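Local coordinates for protein neuraminidase (Influenza A virus, PDB 4GDJ) that resembles influenza sialidases, forms a six-bladed beta propeller with a bound calcium ion, and is predicted to remove terminal sialic acid although its putative active site has diverged, at residues Ile153-Ser158 with Asn207-Thr212. Numbering follows the deposited sequence.
Sequences ICVEGS and NLIKCT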
ATOM      1  N   ILE A 153      -4.601   6.084  -6.467  1.00 22.86           N
ATOM      2  CA  ILE A 153      -3.823   6.403  -7.693  1.00 22.62           C
ATOM      3  C   ILE A 153      -4.708   7.189  -8.642  1.00 22.56           C
ATOM      4  O   ILE A 153      -5.777   6.725  -9.025  1.00 21.09           O
ATOM      5  CB  ILE A 153      -3.357   5.132  -8.422  1.00 25.31           C
ATOM      6  CG1 ILE A 153      -2.413   4.322  -7.566  1.00 27.26           C
ATOM      7  CG2 ILE A 153      -2.663   5.488  -9.749  1.00 26.05           C
ATOM      8  CD1 ILE A 153      -1.177   5.076  -7.123  1.00 26.25           C
ATOM      9  N   CYS A 154      -4.289   8.393  -8.976  1.00 20.96           N
ATOM     10  CA  CYS A 154      -5.027   9.280  -9.848  1.00 29.57           C
ATOM     11  C   CYS A 154      -4.328   9.346 -11.175  1.00 36.41           C
ATOM     12  O   CYS A 154      -3.143   9.567 -11.201  1.00 29.64           O
ATOM     13  CB  CYS A 154      -5.056  10.679  -9.262  1.00 29.54           C
ATOM     14  SG  CYS A 154      -6.109  10.753  -7.791  1.00 31.71           S
ATOM     15  N   VAL A 155      -5.076   9.160 -12.257  1.00 32.61           N
ATOM     16  CA  VAL A 155      -4.569   9.227 -13.618  1.00 32.00           C
ATOM     17  C   VAL A 155      -5.544  10.067 -14.445  1.00 40.20           C
ATOM     18  O   VAL A 155      -6.688   9.675 -14.618  1.00 32.01           O
ATOM     19  CB  VAL A 155      -4.534   7.837 -14.230  1.00 42.37           C
ATOM     20  CG1 VAL A 155      -4.281   7.926 -15.727  1.00 54.41           C
ATOM     21  CG2 VAL A 155      -3.481   6.985 -13.540  1.00 44.87           C
ATOM     22  N   GLU A 156      -5.108  11.235 -14.906  1.00 32.38           N
ATOM     23  CA  GLU A 156      -5.936  12.094 -15.745  1.00 35.90           C
ATOM     24  C   GLU A 156      -7.292  12.385 -15.106  1.00 35.17           C
ATOM     25  O   GLU A 156      -8.338  12.216 -15.725  1.00 35.30           O
ATOM     26  CB  GLU A 156      -6.129  11.448 -17.107  1.00 43.78           C
ATOM     27  CG  GLU A 156      -4.819  11.354 -17.905  1.00 61.26           C
ATOM     28  CD  GLU A 156      -4.962  10.619 -19.237  1.00 81.93           C
ATOM     29  OE1 GLU A 156      -6.013   9.978 -19.480  1.00 87.41           O
ATOM     30  OE2 GLU A 156      -4.010  10.680 -20.047  1.00 88.17           O
ATOM     31  N   GLY A 157      -7.255  12.803 -13.849  1.00 40.25           N
ATOM     32  CA  GLY A 157      -8.452  13.219 -13.160  1.00 38.68           C
ATOM     33  C   GLY A 157      -9.332  12.104 -12.641  1.00 35.25           C
ATOM     34  O   GLY A 157     -10.286  12.400 -11.942  1.00 39.26           O
ATOM     35  N   SER A 158      -9.038  10.845 -12.962  1.00 26.33           N
ATOM     36  CA  SER A 158      -9.715   9.728 -12.293  1.00 27.28           C
ATOM     37  C   SER A 158      -8.860   9.117 -11.229  1.00 31.43           C
ATOM     38  O   SER A 158      -7.672   8.898 -11.426  1.00 33.10           O
ATOM     39  CB  SER A 158     -10.076   8.626 -13.276  1.00 33.28           C
ATOM     40  OG  SER A 158     -11.035   9.095 -14.175  1.00 39.17           O
ATOM     41  N   ASN A 207       0.331   4.662 -17.640  1.00 38.84           N
ATOM     42  CA  ASN A 207      -1.098   4.384 -17.444  1.00 62.73           C
ATOM     43  C   ASN A 207      -1.483   2.905 -17.178  1.00 50.26           C
ATOM     44  O   ASN A 207      -2.637   2.513 -17.353  1.00 57.81           O
ATOM     45  CB  ASN A 207      -1.941   4.989 -18.581  1.00 71.71           C
ATOM     46  CG  ASN A 207      -1.894   6.517 -18.597  1.00 75.89           C
ATOM     47  OD1 ASN A 207      -1.544   7.162 -17.601  1.00 68.96           O
ATOM     48  ND2 ASN A 207      -2.249   7.101 -19.733  1.00 82.23           N
ATOM     49  N   LEU A 208      -0.532   2.104 -16.716  1.00 34.27           N
ATOM     50  CA  LEU A 208      -0.878   0.874 -16.003  1.00 33.68           C
ATOM     51  C   LEU A 208      -0.851   1.169 -14.513  1.00 31.79           C
ATOM     52  O   LEU A 208      -0.016   1.950 -14.026  1.00 29.93           O
ATOM     53  CB  LEU A 208       0.132  -0.220 -16.299  1.00 30.56           C
ATOM     54  CG  LEU A 208      -0.394  -1.565 -16.775  1.00 50.08           C
ATOM     55  CD1 LEU A 208      -1.436  -1.409 -17.889  1.00 50.41           C
ATOM     56  CD2 LEU A 208       0.772  -2.392 -17.258  1.00 49.15           C
ATOM     57  N   ILE A 209      -1.735   0.528 -13.766  1.00 27.31           N
ATOM     58  CA  ILE A 209      -1.641   0.615 -12.331  1.00 21.98           C
ATOM     59  C   ILE A 209      -1.252  -0.729 -11.748  1.00 21.70           C
ATOM     60  O   ILE A 209      -1.795  -1.777 -12.105  1.00 23.05           O
ATOM     61  CB  ILE A 209      -2.948   1.152 -11.723  1.00 22.28           C
ATOM     62  CG1 ILE A 209      -3.246   2.518 -12.339  1.00 25.01           C
ATOM     63  CG2 ILE A 209      -2.787   1.299 -10.225  1.00 22.06           C
ATOM     64  CD1 ILE A 209      -4.523   3.140 -11.882  1.00 39.40           C
ATOM     65  N   LYS A 210      -0.275  -0.717 -10.861  1.00 22.65           N
ATOM     66  CA  LYS A 210       0.201  -1.977 -10.324  1.00 23.21           C
ATOM     67  C   LYS A 210       0.124  -1.955  -8.811  1.00 16.83           C
ATOM     68  O   LYS A 210       0.537  -0.982  -8.211  1.00 21.97           O
ATOM     69  CB  LYS A 210       1.619  -2.203 -10.798  1.00 26.45           C
ATOM     70  CG  LYS A 210       1.648  -2.449 -12.306  1.00 26.87           C
ATOM     71  CD  LYS A 210       3.024  -2.729 -12.781  1.00 36.65           C
ATOM     72  CE  LYS A 210       3.019  -3.156 -14.229  1.00 36.71           C
ATOM     73  NZ  LYS A 210       4.395  -3.009 -14.796  1.00 44.76           N
ATOM     74  N   CYS A 211      -0.409  -3.018  -8.200  1.00 22.41           N
ATOM     75  CA  CYS A 211      -0.540  -3.026  -6.762  1.00 18.74           C
ATOM     76  C   CYS A 211      -0.005  -4.305  -6.163  1.00 20.25           C
ATOM     77  O   CYS A 211      -0.257  -5.368  -6.674  1.00 21.19           O
ATOM     78  CB  CYS A 211      -2.018  -2.864  -6.335  1.00 22.19           C
ATOM     79  SG  CYS A 211      -2.861  -1.451  -7.059  1.00 31.43           S
ATOM     80  N   THR A 212       0.637  -4.195  -5.011  1.00 16.85           N
ATOM     81  CA  THR A 212       1.041  -5.352  -4.238  1.00 14.99           C
ATOM     82  C   THR A 212       0.067  -5.564  -3.083  1.00 18.82           C
ATOM     83  O   THR A 212      -0.229  -4.633  -2.335  1.00 21.72           O
ATOM     84  CB  THR A 212       2.437  -5.168  -3.611  1.00 20.79           C
ATOM     85  OG1 THR A 212       3.387  -4.763  -4.613  1.00 22.34           O
ATOM     86  CG2 THR A 212       2.874  -6.455  -2.981  1.00 21.31           C
TER
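Ile-209 lies alongside Ile-153, the two side chains overlapping head to tail. CD1 of Ile-209 rests 3.7 Å from CG2 of Ile-153, while CG1 of Ile-153 comes within 4.0 Å of CG2 of Ile-209. The extended Ile-209 chain (chi2 178°) carries CD1 out to Ile-153. Val-155 joins from the same strand face as Ile-153: its CG2 approaches Ile-209 CD1 at 4.3 Å, so that CD1 meets Ile-153 closely and Val-155 more loosely. The other valine methyl, CG1, sits anti to the backbone N (chi1 168°) and meets the side chain of Asn-207, a poorly ordered residue, at 3.4 Å from its OD1. Farther out, the Glu-156 carboxylate and the Asn-207 amide stand steeply to each other, at roughly 74° as modelled, with OE2 of Glu-156 and ND2 of Asn-207 4.0 Å apart, too far for a hydrogen bond.

Whereas Glu-156 and Asn-207 are exposed, the two isoleucines are buried, Ile-153 also touching Cys-202 and Thr-204 and Ile-209 touching Phe-227. A type I' turn from Val-155 to Ser-158 reverses the chain into strand 158-165, and the Cys-154–Cys-159 disulfide ties the two arms of this hairpin. The contact thus joins strand 153-155, the first of one four-stranded antiparallel sheet, to strand 208-214, the second of the next: side-chain packing between the faces of successive blades, as in the influenza neuraminidase beta propeller.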